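Local atomic coordinates of G-protein alpha subunit Galpha7 (Naegleria fowleri, PDB entry 6NE6), a protein that probably binds and hydrolyses GTP as the alpha subunit of a heterotrimeric G protein, switching between nucleotide states to relay signals from membrane receptors. Residues 11-16 against 195-200; 69-74 against 110-115; 80-85 against 100-105; 207-212 against 259-264; 240-245 against 320-325. All coordinates share one frame; numbering follows the deposited sequence. Where two conformers were deposited one is given.

Contact 1 (11-16 against 195-200); sequences KILLVG and QGVDSI
With CG beside its backbone N (chi1 -61°), Asp198 turns its carboxylate back toward Lys11, and OD2 takes the backbone N of Lys11 at 2.9 Å. The donor stands above the carboxylate plane, 45° out of it. This side-chain bond lies just ahead of a parallel strand pairing in the Ras-like P-loop NTPase sheet, where 10-16, the strand that runs into a probable P-loop at Gly16, lies beside 199-205. The carbonyl of Lys11 is gripped twice: Asp198 N reaches Lys11 O at 2.8 Å and Ser199 N reaches the same oxygen at 3.2 Å. Two residues along the first strand, Leu13 N donates to Ser199 O at 2.9 Å. Beyond the bridged pairs, Ile12 with Ser199 and Leu13 with Ile200, backbone pairing of strand 10-16 passes to Leu201.

On the face carrying Leu13, CB of that residue rests 3.9 Å from CG1 of Val197. Outside the pair, the extended Lys11 chain carries NZ to the carboxylate of Glu165 and the carbonyl oxygens of Ile191 and Phe194, while Asp198 OD1 accepts from His8 of the N-terminal histidine run. CG2 of Val15 closes at a slant against CG2 of Ile200, 3.7 Å away.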
# COMPACT_ATOMS: atom_id res chain seq x y z
N LYS A 11 -21.05 -6.80 -4.02
CA LYS A 11 -19.71 -7.02 -3.51
C LYS A 11 -18.68 -6.36 -4.42
O LYS A 11 -18.74 -6.48 -5.64
CB LYS A 11 -19.40 -8.51 -3.36
CG LYS A 11 -20.42 -9.24 -2.46
CD LYS A 11 -19.79 -10.43 -1.76
CE LYS A 11 -20.68 -10.96 -0.64
NZ LYS A 11 -20.10 -12.19 -0.03
N ILE A 12 -17.73 -5.69 -3.79
CA ILE A 12 -16.69 -4.92 -4.47
C ILE A 12 -15.36 -5.54 -4.10
O ILE A 12 -14.98 -5.55 -2.92
CB ILE A 12 -16.73 -3.45 -4.05
CG1 ILE A 12 -18.12 -2.85 -4.33
CG2 ILE A 12 -15.62 -2.66 -4.73
CD1 ILE A 12 -18.25 -1.45 -3.81
N LEU A 13 -14.66 -6.07 -5.10
CA LEU A 13 -13.42 -6.80 -4.90
C LEU A 13 -12.23 -5.88 -5.12
O LEU A 13 -12.11 -5.26 -6.18
CB LEU A 13 -13.32 -7.98 -5.87
CG LEU A 13 -12.01 -8.79 -5.88
CD1 LEU A 13 -11.78 -9.46 -4.52
CD2 LEU A 13 -12.04 -9.84 -7.00
N LEU A 14 -11.32 -5.85 -4.15
CA LEU A 14 -10.06 -5.12 -4.30
C LEU A 14 -9.05 -6.02 -5.00
O LEU A 14 -8.83 -7.16 -4.58
CB LEU A 14 -9.52 -4.70 -2.93
CG LEU A 14 -10.29 -3.59 -2.21
CD1 LEU A 14 -9.85 -3.53 -0.75
CD2 LEU A 14 -10.03 -2.24 -2.89
N VAL A 15 -8.43 -5.49 -6.06
CA VAL A 15 -7.45 -6.21 -6.87
C VAL A 15 -6.24 -5.30 -7.04
O VAL A 15 -6.41 -4.10 -7.29
CB VAL A 15 -8.05 -6.60 -8.24
CG1 VAL A 15 -7.04 -7.27 -9.16
CG2 VAL A 15 -9.27 -7.52 -8.05
N GLY A 16 -5.04 -5.84 -6.86
CA GLY A 16 -3.85 -5.04 -7.05
C GLY A 16 -2.63 -5.75 -6.51
O GLY A 16 -2.72 -6.77 -5.82
N GLN A 195 -19.93 -15.70 -3.36
CA GLN A 195 -18.66 -15.14 -3.80
C GLN A 195 -18.76 -14.28 -5.06
O GLN A 195 -17.72 -13.83 -5.56
CB GLN A 195 -17.65 -16.26 -4.04
CG GLN A 195 -17.21 -16.95 -2.77
CD GLN A 195 -17.12 -18.45 -2.93
OE1 GLN A 195 -16.11 -19.06 -2.60
NE2 GLN A 195 -18.20 -19.05 -3.42
N GLY A 196 -19.96 -14.06 -5.59
CA GLY A 196 -20.09 -13.27 -6.80
C GLY A 196 -19.66 -11.83 -6.58
O GLY A 196 -19.85 -11.26 -5.51
N VAL A 197 -19.06 -11.24 -7.62
CA VAL A 197 -18.44 -9.93 -7.53
C VAL A 197 -19.19 -8.97 -8.45
O VAL A 197 -19.29 -9.21 -9.65
CB VAL A 197 -16.95 -9.99 -7.89
CG1 VAL A 197 -16.38 -8.61 -8.15
CG2 VAL A 197 -16.17 -10.70 -6.78
N ASP A 198 -19.71 -7.88 -7.88
CA ASP A 198 -20.43 -6.90 -8.70
C ASP A 198 -19.51 -5.86 -9.32
O ASP A 198 -19.79 -5.35 -10.41
CB ASP A 198 -21.49 -6.22 -7.84
CG ASP A 198 -22.52 -7.21 -7.31
OD1 ASP A 198 -23.66 -7.22 -7.83
OD2 ASP A 198 -22.17 -8.00 -6.40
N SER A 199 -18.41 -5.53 -8.65
CA SER A 199 -17.49 -4.51 -9.14
C SER A 199 -16.08 -4.86 -8.68
O SER A 199 -15.90 -5.49 -7.63
CB SER A 199 -17.88 -3.12 -8.61
OG SER A 199 -16.99 -2.11 -9.05
N ILE A 200 -15.10 -4.45 -9.47
CA ILE A 200 -13.68 -4.63 -9.17
C ILE A 200 -13.06 -3.25 -9.07
O ILE A 200 -13.26 -2.43 -9.97
CB ILE A 200 -12.98 -5.46 -10.25
CG1 ILE A 200 -13.47 -6.91 -10.22
CG2 ILE A 200 -11.43 -5.34 -10.12
CD1 ILE A 200 -13.10 -7.69 -11.49

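Contact 2 (69-74 against 110-115); sequences LPISTE and WKEPAI. With EDO (1,2-ethanediol), chain E.
Ser72 meets the carboxylate of Glu112 through both its backbone and its hydroxyl. Ser72 N donates to Glu112 OE2 at 2.8 Å from above the carboxylate plane, and Ser72 OG donates at 2.8 Å to Glu112 OE1, which receives it on its syn lone pair. Glu112 is also the N-cap of helix 113-120: its chain, bent at chi2 (64°), folds back so that OE2 accepts from Ala114 N at 3.2 Å. The two backbone donors approach OE2 from opposite faces of the carboxylate. A water adds to this shell, donating to both Pro70 O and Glu112 OE2.

Around the polar centre, CG2 of Ile71 lies 3.7 Å from Glu112 OE1, its side chain crossing that of Glu112 at about a right angle. The methyl group of Ala114 packs against the loop, 4.1 Å from Leu69 CB. In the next shell, Asn76 ND2 donates to Glu112 OE1, and Thr73 caps helix 74-89 through Asn76 N. The loop thus joins two helix starts within the probable all-helical domain of the G-alpha fold. With backbone, hydroxyl, amide and water donors all directed at it, the carboxylate of Glu112 is probably held as the anion and fixed in rotation.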
# COMPACT_ATOMS: atom_id res chain seq x y z
N LEU A 69 28.84 5.31 1.23
CA LEU A 69 28.73 6.40 2.19
C LEU A 69 29.16 5.92 3.56
O LEU A 69 28.39 5.22 4.24
CB LEU A 69 27.30 6.94 2.24
CG LEU A 69 26.83 7.69 0.99
CD1 LEU A 69 25.36 8.03 1.10
CD2 LEU A 69 27.66 8.94 0.82
N PRO A 70 30.36 6.25 4.02
CA PRO A 70 30.80 5.77 5.33
C PRO A 70 29.97 6.37 6.46
O PRO A 70 29.55 7.52 6.41
CB PRO A 70 32.26 6.23 5.41
CG PRO A 70 32.67 6.49 4.00
CD PRO A 70 31.43 6.95 3.29
N ILE A 71 29.73 5.54 7.47
CA ILE A 71 29.01 6.02 8.64
C ILE A 71 29.93 6.91 9.46
O ILE A 71 31.15 6.71 9.53
CB ILE A 71 28.46 4.81 9.42
CG1 ILE A 71 27.24 4.26 8.67
CG2 ILE A 71 28.16 5.15 10.85
CD1 ILE A 71 26.76 2.89 9.14
N SER A 72 29.34 7.95 10.07
CA SER A 72 30.14 9.05 10.61
C SER A 72 31.04 8.64 11.77
O SER A 72 32.12 9.22 11.94
CB SER A 72 29.22 10.18 11.06
OG SER A 72 28.47 9.81 12.21
N THR A 73 30.62 7.69 12.61
CA THR A 73 31.35 7.36 13.83
C THR A 73 31.44 5.85 13.98
O THR A 73 30.61 5.10 13.45
CB THR A 73 30.68 7.93 15.09
OG1 THR A 73 29.38 7.35 15.24
CG2 THR A 73 30.54 9.45 15.02
N GLU A 74 32.46 5.41 14.72
CA GLU A 74 32.59 3.99 15.02
C GLU A 74 31.40 3.51 15.85
O GLU A 74 30.94 2.38 15.68
CB GLU A 74 33.90 3.71 15.76
CG GLU A 74 34.08 2.23 16.11
CD GLU A 74 34.27 1.34 14.88
OE1 GLU A 74 34.52 1.87 13.77
OE2 GLU A 74 34.18 0.10 15.03
N TRP A 110 18.76 6.66 13.01
CA TRP A 110 17.94 7.51 12.15
C TRP A 110 18.46 8.95 12.07
O TRP A 110 18.04 9.70 11.18
CB TRP A 110 16.50 7.45 12.67
CG TRP A 110 15.41 8.22 11.96
CD1 TRP A 110 14.49 9.03 12.55
CD2 TRP A 110 15.08 8.21 10.55
NE1 TRP A 110 13.63 9.54 11.61
CE2 TRP A 110 13.97 9.06 10.38
CE3 TRP A 110 15.63 7.58 9.43
CZ2 TRP A 110 13.38 9.29 9.13
CZ3 TRP A 110 15.05 7.81 8.18
CH2 TRP A 110 13.94 8.66 8.05
N LYS A 111 19.40 9.33 12.96
CA LYS A 111 20.08 10.63 12.90
C LYS A 111 21.37 10.60 12.10
O LYS A 111 21.95 11.67 11.86
CB LYS A 111 20.39 11.12 14.32
CG LYS A 111 19.20 11.14 15.27
CD LYS A 111 19.68 11.49 16.69
CE LYS A 111 18.73 10.95 17.76
NZ LYS A 111 19.35 11.04 19.14
N GLU A 112 21.84 9.42 11.68
CA GLU A 112 23.15 9.30 11.04
C GLU A 112 23.11 9.88 9.63
O GLU A 112 22.24 9.50 8.83
CB GLU A 112 23.56 7.82 11.02
CG GLU A 112 24.62 7.44 10.02
CD GLU A 112 25.95 8.12 10.30
OE1 GLU A 112 26.29 8.30 11.48
OE2 GLU A 112 26.65 8.48 9.33
N PRO A 113 24.01 10.79 9.28
CA PRO A 113 23.93 11.43 7.96
C PRO A 113 23.98 10.45 6.80
O PRO A 113 23.26 10.65 5.80
CB PRO A 113 25.12 12.40 7.95
CG PRO A 113 25.96 12.04 9.15
CD PRO A 113 25.02 11.43 10.14
N ALA A 114 24.79 9.39 6.88
CA ALA A 114 24.82 8.42 5.79
C ALA A 114 23.45 7.77 5.60
O ALA A 114 23.00 7.58 4.46
CB ALA A 114 25.87 7.34 6.05
N ILE A 115 22.79 7.42 6.70
CA ILE A 115 21.45 6.84 6.64
C ILE A 115 20.48 7.82 5.98
O ILE A 115 19.66 7.43 5.13
CB ILE A 115 20.98 6.47 8.06
CG1 ILE A 115 21.83 5.31 8.59
CG2 ILE A 115 19.48 6.13 8.09
CD1 ILE A 115 21.59 3.97 7.85
C1 EDO E . 33.68 4.51 11.14
O1 EDO E . 34.63 3.90 12.03
C2 EDO E . 33.72 6.02 11.33
O2 EDO E . 35.03 6.51 11.00
O HOH W 1 28.25 9.91 7.47

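Contact 3 (80-85 against 100-105); sequences AEKIEG and SNLAQD. With EDO (1,2-ethanediol), chain J.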
# COMPACT_ATOMS: atom_id res chain seq x y z
N ALA A 80 25.07 -0.07 13.57
CA ALA A 80 24.55 -0.57 12.30
C ALA A 80 24.83 -2.06 12.15
O ALA A 80 23.97 -2.82 11.68
CB ALA A 80 25.14 0.22 11.14
N GLU A 81 26.04 -2.50 12.53
CA GLU A 81 26.35 -3.93 12.47
C GLU A 81 25.44 -4.74 13.38
O GLU A 81 24.99 -5.83 13.02
CB GLU A 81 27.82 -4.16 12.84
CG GLU A 81 28.81 -3.68 11.80
CD GLU A 81 30.15 -4.36 11.92
OE1 GLU A 81 30.37 -5.38 11.23
OE2 GLU A 81 30.99 -3.89 12.72
N LYS A 82 25.13 -4.21 14.57
CA LYS A 82 24.21 -4.91 15.47
C LYS A 82 22.84 -5.07 14.82
O LYS A 82 22.25 -6.16 14.86
CB LYS A 82 24.08 -4.15 16.80
CG LYS A 82 22.86 -4.57 17.62
CD LYS A 82 22.59 -3.65 18.81
CE LYS A 82 21.31 -4.06 19.54
NZ LYS A 82 21.04 -3.29 20.79
N ILE A 83 22.32 -4.00 14.21
CA ILE A 83 21.00 -4.06 13.60
C ILE A 83 21.00 -5.03 12.43
O ILE A 83 20.05 -5.81 12.27
CB ILE A 83 20.53 -2.65 13.21
CG1 ILE A 83 20.08 -1.90 14.47
CG2 ILE A 83 19.43 -2.73 12.15
CD1 ILE A 83 20.24 -0.37 14.43
N GLU A 84 22.04 -5.01 11.60
CA GLU A 84 22.18 -5.97 10.51
C GLU A 84 22.07 -7.40 11.02
O GLU A 84 21.35 -8.22 10.44
CB GLU A 84 23.53 -5.79 9.81
CG GLU A 84 23.65 -4.60 8.91
CD GLU A 84 24.89 -4.68 8.06
OE1 GLU A 84 25.99 -4.82 8.62
OE2 GLU A 84 24.77 -4.64 6.82
N GLY A 85 22.81 -7.72 12.08
CA GLY A 85 22.76 -9.07 12.63
C GLY A 85 21.38 -9.45 13.12
O GLY A 85 20.92 -10.57 12.92
N SER A 100 13.93 -2.06 24.51
CA SER A 100 14.18 -0.63 24.59
C SER A 100 15.56 -0.27 24.05
O SER A 100 15.73 0.78 23.41
CB SER A 100 14.02 -0.16 26.03
OG SER A 100 14.18 1.25 26.13
N ASN A 101 16.55 -1.13 24.28
CA ASN A 101 17.89 -0.90 23.73
C ASN A 101 17.86 -0.79 22.21
O ASN A 101 18.51 0.08 21.62
CB ASN A 101 18.83 -2.02 24.15
CG ASN A 101 19.14 -2.01 25.63
OD1 ASN A 101 19.34 -0.95 26.22
ND2 ASN A 101 19.18 -3.19 26.24
N LEU A 102 17.16 -1.72 21.56
CA LEU A 102 17.11 -1.71 20.10
C LEU A 102 16.37 -0.49 19.58
O LEU A 102 16.80 0.13 18.60
CB LEU A 102 16.44 -2.99 19.60
CG LEU A 102 16.35 -3.13 18.08
CD1 LEU A 102 17.73 -3.12 17.50
CD2 LEU A 102 15.63 -4.42 17.71
N ALA A 103 15.25 -0.14 20.22
CA ALA A 103 14.52 1.06 19.82
C ALA A 103 15.42 2.28 19.90
O ALA A 103 15.44 3.11 18.98
CB ALA A 103 13.30 1.24 20.71
N GLN A 104 16.20 2.39 20.98
CA GLN A 104 17.10 3.53 21.12
C GLN A 104 18.19 3.49 20.05
O GLN A 104 18.56 4.54 19.50
CB GLN A 104 17.71 3.55 22.52
CG GLN A 104 16.68 3.78 23.65
CD GLN A 104 17.30 3.68 25.04
OE1 GLN A 104 18.03 4.57 25.47
NE2 GLN A 104 17.02 2.58 25.75
N ASP A 105 18.69 2.29 19.72
CA ASP A 105 19.71 2.18 18.68
C ASP A 105 19.16 2.60 17.31
O ASP A 105 19.84 3.30 16.56
CB ASP A 105 20.25 0.75 18.60
CG ASP A 105 21.19 0.41 19.76
OD1 ASP A 105 21.79 1.32 20.37
OD2 ASP A 105 21.34 -0.80 20.04
C1 EDO J . 27.25 -1.89 8.99
O1 EDO J . 27.88 -3.17 8.83
C2 EDO J . 28.32 -0.81 9.09
O2 EDO J . 29.37 -1.08 8.16
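Two helices of what is probably the all-helical domain of a G-protein alpha subunit, 74-89 and 100-109, cross here at -123°, their local axes 10.9 Å apart at closest approach. A salt bridge and a small apolar contact join them. Lys82 holds its CG anti to the backbone N (chi1 164°) and stays extended along the rest of its length, which carries the ammonium group across to the second helix. There NZ donates to Asp105 OD2 at 2.6 Å, meeting the oxygen nearly along its C-O axis, and the two side chains lie at about a right angle. The methylenes of the lysine take part as well: CE runs 3.3 Å from Asp105 OD2 and 4.2 Å from CD1 of Leu102.

Deeper in, the side chains of Ile83 and Leu102 pass each other at a slant. CG1 of Ile83 touches CD1 of Leu102 at 4.0 Å, while its terminal methyl CD1 reaches 4.3 Å from Asp105 CB, so one isoleucine branch bears on both Leu102 and Asp105. The other carboxylate oxygen of Asp105, OD1, is engaged by Arg79 in a second salt bridge. Asp105 therefore accepts from two cationic residues of the same helix, an environment that would be expected to stabilise its charged form.

Ile83 lies between helices: besides Leu102 it packs on Ile106 and Leu109 of helix 100-109, and on Leu54 and Ile61 of the long helix 39-66, against which helix 74-89 packs.

Contact 4 (207-212 against 259-264); sequences SEFDQK and NGSRLA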
# COMPACT_ATOMS: atom_id res chain seq x y z
N SER A 207 2.60 6.48 -7.16
CA SER A 207 3.89 6.96 -6.67
C SER A 207 5.05 6.05 -7.07
O SER A 207 6.20 6.44 -6.84
CB SER A 207 3.86 7.11 -5.15
OG SER A 207 3.56 5.87 -4.54
N GLU A 208 4.77 4.87 -7.65
CA GLU A 208 5.82 3.89 -7.93
C GLU A 208 6.55 4.17 -9.25
O GLU A 208 7.34 3.32 -9.68
CB GLU A 208 5.24 2.47 -7.96
CG GLU A 208 4.33 2.19 -9.15
CD GLU A 208 3.73 0.79 -9.14
OE1 GLU A 208 3.94 0.04 -8.17
OE2 GLU A 208 3.04 0.46 -10.13
N PHE A 209 6.32 5.33 -9.88
CA PHE A 209 6.91 5.59 -11.18
C PHE A 209 8.44 5.60 -11.14
O PHE A 209 9.07 5.40 -12.18
CB PHE A 209 6.40 6.93 -11.75
CG PHE A 209 6.91 8.16 -11.04
CD1 PHE A 209 6.20 8.71 -9.98
CD2 PHE A 209 8.11 8.78 -11.44
CE1 PHE A 209 6.66 9.85 -9.33
CE2 PHE A 209 8.57 9.91 -10.80
CZ PHE A 209 7.86 10.46 -9.74
N ASP A 210 9.04 5.84 -9.98
CA ASP A 210 10.50 5.94 -9.88
C ASP A 210 11.09 4.81 -9.05
O ASP A 210 12.20 4.94 -8.53
CB ASP A 210 10.92 7.31 -9.35
CG ASP A 210 10.43 7.59 -7.93
OD1 ASP A 210 9.75 6.72 -7.35
OD2 ASP A 210 10.71 8.67 -7.38
N GLN A 211 10.39 3.68 -8.94
CA GLN A 211 10.84 2.57 -8.12
C GLN A 211 11.08 1.32 -8.96
O GLN A 211 10.48 1.14 -10.02
CB GLN A 211 9.83 2.24 -7.03
CG GLN A 211 9.74 3.28 -5.94
CD GLN A 211 8.52 3.08 -5.08
OE1 GLN A 211 7.60 3.88 -5.10
NE2 GLN A 211 8.51 1.98 -4.32
N LYS A 212 11.93 0.44 -8.43
CA LYS A 212 12.22 -0.86 -9.03
C LYS A 212 11.39 -1.96 -8.37
O LYS A 212 11.07 -1.90 -7.18
CB LYS A 212 13.71 -1.19 -8.87
CG LYS A 212 14.64 -0.19 -9.52
CD LYS A 212 14.38 -0.12 -11.02
CE LYS A 212 15.38 0.78 -11.74
NZ LYS A 212 15.02 0.84 -13.20
N ASN A 259 9.19 17.40 -5.20
CA ASN A 259 10.52 17.34 -4.62
C ASN A 259 11.61 17.05 -5.64
O ASN A 259 12.78 16.93 -5.26
CB ASN A 259 10.57 16.31 -3.50
CG ASN A 259 9.87 16.80 -2.26
OD1 ASN A 259 9.65 18.00 -2.11
ND2 ASN A 259 9.51 15.89 -1.36
N GLY A 260 11.27 16.93 -6.92
CA GLY A 260 12.26 16.84 -7.97
C GLY A 260 12.46 15.48 -8.61
O GLY A 260 13.39 15.34 -9.41
N SER A 261 11.64 14.47 -8.30
CA SER A 261 11.72 13.20 -9.01
C SER A 261 10.97 13.32 -10.33
O SER A 261 9.76 13.57 -10.32
CB SER A 261 11.14 12.06 -8.16
OG SER A 261 11.39 10.80 -8.80
N ARG A 262 11.67 13.16 -11.45
CA ARG A 262 11.13 13.54 -12.75
C ARG A 262 10.47 12.35 -13.43
O ARG A 262 11.08 11.29 -13.58
CB ARG A 262 12.24 14.08 -13.66
CG ARG A 262 13.02 15.25 -13.06
CD ARG A 262 14.13 15.72 -14.00
NE ARG A 262 13.61 16.12 -15.30
CZ ARG A 262 13.88 15.50 -16.45
NH1 ARG A 262 14.69 14.45 -16.48
NH2 ARG A 262 13.35 15.95 -17.58
N LEU A 263 9.22 12.53 -13.85
CA LEU A 263 8.53 11.44 -14.54
C LEU A 263 9.28 11.04 -15.81
O LEU A 263 9.36 9.85 -16.15
CB LEU A 263 7.10 11.85 -14.88
CG LEU A 263 6.24 10.78 -15.54
CD1 LEU A 263 6.12 9.58 -14.59
CD2 LEU A 263 4.85 11.37 -15.86
N ALA A 264 9.87 12.02 -16.51
CA ALA A 264 10.55 11.77 -17.77
C ALA A 264 11.79 10.90 -17.62
O ALA A 264 12.27 10.36 -18.63
CB ALA A 264 10.93 13.09 -18.44
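Directly after Gly260, which closes helix 250-258 in a Schellman motif with positive phi (107°), Ser261 joins the two loops through a short bond, donating from OG to Asp210 OD2 at 2.6 Å. The hydroxyl of Ser261, anti to its backbone N (chi1 -172°), meets OD2 on the anti side, 18° out of the carboxylate plane. It also lies 3.6 Å from CE2 of Phe209, whose ring has Asp210 CG over one face, offset toward the rim. The other oxygen, Asp210 OD1, forms a salt bridge with Lys256 of helix 250-258.

These loops belong to the Ras-like nucleotide-binding domain, so the contact joins the loop that follows strand 199-205 to the one that follows helix 250-258. Arg262 brings its backbone O to the edge of the Phe209 ring, 4.0 Å from CE2, while its guanidinium group forms salt bridges with Glu274 and Asp265. Leu263 comes next: its CD1 packs 3.8 Å from CD2 of Phe209, the two side chains meeting at a slant. Leu263 also packs on Ala280, Phe283 and Ile284 of helix 277-291.

Contact 5 (240-245 against 320-325); sequences DTLVYL and SDILSA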
# COMPACT_ATOMS: atom_id res chain seq x y z
N ASP A 240 -20.80 -9.79 -15.63
CA ASP A 240 -21.60 -8.60 -15.32
C ASP A 240 -20.87 -7.63 -14.39
O ASP A 240 -21.49 -6.70 -13.88
CB ASP A 240 -22.93 -9.02 -14.70
CG ASP A 240 -23.74 -9.92 -15.62
OD1 ASP A 240 -24.13 -9.47 -16.72
OD2 ASP A 240 -23.98 -11.09 -15.25
N THR A 241 -19.57 -7.81 -14.18
CA THR A 241 -18.82 -7.06 -13.19
C THR A 241 -18.32 -5.73 -13.77
O THR A 241 -17.81 -5.69 -14.88
CB THR A 241 -17.63 -7.90 -12.71
OG1 THR A 241 -18.12 -9.14 -12.17
CG2 THR A 241 -16.81 -7.18 -11.64
N LEU A 242 -18.47 -4.65 -13.01
CA LEU A 242 -17.95 -3.34 -13.39
C LEU A 242 -16.51 -3.20 -12.90
O LEU A 242 -16.20 -3.61 -11.79
CB LEU A 242 -18.78 -2.21 -12.79
CG LEU A 242 -20.26 -2.19 -13.13
CD1 LEU A 242 -20.93 -1.09 -12.34
CD2 LEU A 242 -20.42 -1.98 -14.62
N VAL A 243 -15.64 -2.60 -13.71
CA VAL A 243 -14.23 -2.48 -13.36
C VAL A 243 -13.85 -1.01 -13.28
O VAL A 243 -14.03 -0.26 -14.25
CB VAL A 243 -13.33 -3.23 -14.36
CG1 VAL A 243 -11.90 -3.20 -13.90
CG2 VAL A 243 -13.81 -4.68 -14.52
N TYR A 244 -13.30 -0.60 -12.13
CA TYR A 244 -12.78 0.74 -11.91
C TYR A 244 -11.27 0.68 -11.72
O TYR A 244 -10.75 -0.26 -11.12
CB TYR A 244 -13.42 1.37 -10.67
CG TYR A 244 -14.90 1.54 -10.77
CD1 TYR A 244 -15.44 2.74 -11.24
CD2 TYR A 244 -15.78 0.53 -10.41
CE1 TYR A 244 -16.81 2.91 -11.35
CE2 TYR A 244 -17.15 0.69 -10.52
CZ TYR A 244 -17.65 1.88 -10.99
OH TYR A 244 -19.02 2.04 -11.09
N LEU A 245 -10.57 1.69 -12.23
CA LEU A 245 -9.14 1.83 -11.99
C LEU A 245 -8.94 2.91 -10.93
O LEU A 245 -9.41 4.04 -11.10
CB LEU A 245 -8.39 2.20 -13.27
CG LEU A 245 -6.88 2.43 -13.08
CD1 LEU A 245 -6.16 1.15 -12.60
CD2 LEU A 245 -6.25 2.97 -14.37
N SER A 320 -21.97 5.31 -5.82
CA SER A 320 -23.07 5.96 -6.52
C SER A 320 -23.10 5.54 -7.98
O SER A 320 -24.17 5.28 -8.54
CB SER A 320 -22.95 7.48 -6.42
OG SER A 320 -23.13 7.91 -5.08
N ASP A 321 -21.93 5.45 -8.61
CA ASP A 321 -21.91 5.06 -10.01
C ASP A 321 -22.32 3.60 -10.18
O ASP A 321 -23.01 3.26 -11.15
CB ASP A 321 -20.53 5.29 -10.60
CG ASP A 321 -20.51 5.04 -12.08
OD1 ASP A 321 -21.22 5.77 -12.81
OD2 ASP A 321 -19.84 4.09 -12.52
N ILE A 322 -21.91 2.73 -9.26
CA ILE A 322 -22.35 1.34 -9.31
C ILE A 322 -23.87 1.28 -9.28
O ILE A 322 -24.50 0.55 -10.07
CB ILE A 322 -21.75 0.52 -8.16
CG1 ILE A 322 -20.26 0.28 -8.40
CG2 ILE A 322 -22.47 -0.80 -8.02
CD1 ILE A 322 -19.55 -0.27 -7.17
N LEU A 323 -24.48 2.04 -8.38
CA LEU A 323 -25.93 2.04 -8.28
C LEU A 323 -26.57 2.58 -9.55
O LEU A 323 -27.62 2.08 -9.98
CB LEU A 323 -26.39 2.85 -7.07
CG LEU A 323 -26.16 2.20 -5.70
CD1 LEU A 323 -26.77 3.05 -4.61
CD2 LEU A 323 -26.75 0.79 -5.69
N SER A 324 -25.94 3.58 -10.17
CA SER A 324 -26.54 4.17 -11.36
C SER A 324 -26.53 3.19 -12.53
O SER A 324 -27.41 3.25 -13.39
CB SER A 324 -25.82 5.47 -11.74
OG SER A 324 -24.59 5.22 -12.39
N ALA A 325 -25.56 2.27 -12.57
CA ALA A 325 -25.47 1.26 -13.62
C ALA A 325 -26.34 0.04 -13.35
O ALA A 325 -26.53 -0.77 -14.26
CB ALA A 325 -24.02 0.81 -13.78
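Asp321 OD2 is gripped by two groups: the phenol of Tyr244, which donates from OH at 2.6 Å, and the guanidinium of Arg298 in strand 297-302, which forms a salt bridge with it. The hydroxyl meets OD2 on the anti side, slightly out of the carboxylate plane, and the oxygen lies at the edge of the tyrosine ring, in its plane. Ring and carboxylate are turned 85° apart. Asp321 sets its CG anti to the backbone N (chi1 -174°), which directs the carboxylate from the helix toward the strand.

The contact packs the C-terminal helix 308-326 on the central sheet of the Ras-like domain, the local axes of 320-325 and 242-245 running 154° apart, 10.6 Å at closest approach. Ile322 fits beside the tyrosine, CG1 lying 3.8 Å from CE2 and 3.4 Å from OH, and it reaches on to Ser199 of the adjacent strand 199-205 and Ile12 of strand 10-16 beyond it. Leu242 reaches the same helix with one methyl: its CD1 sits 3.9 Å from CB of Ala325 and 4.2 Å from CG1 of Ile322. One turn of the helix is tied internally by Ser324 OG, which donates to Asp321 O at 2.8 Å.

With a phenol and an arginine on one oxygen, the carboxylate of Asp321 is probably held as the anion, and the short bond to the hydroxyl fixes where the tyrosine ring ends against the helix.

Overall arrangement
Contacts 1 and 5 adjoin in one sheet, their centres 10 Å apart: Ile200 N lies 2.7 Å from Leu242 O, and Ser199 CB packs 3.6 Å from Ile322 CD1. Contact 4 lies at the loops of the same nucleotide-binding half, its centre about 30 Å from that of contact 1. Contacts 2 and 3 belong to the helical half, 14 Å apart between centres and touching where Ile71 CD1 meets Ala80 CB at 3.7 Å. Both are nested in the chain loop closed by contact 1, yet contact 2 is centred about 47 Å from it. The probable P-loop begins at Gly16 in contact 1.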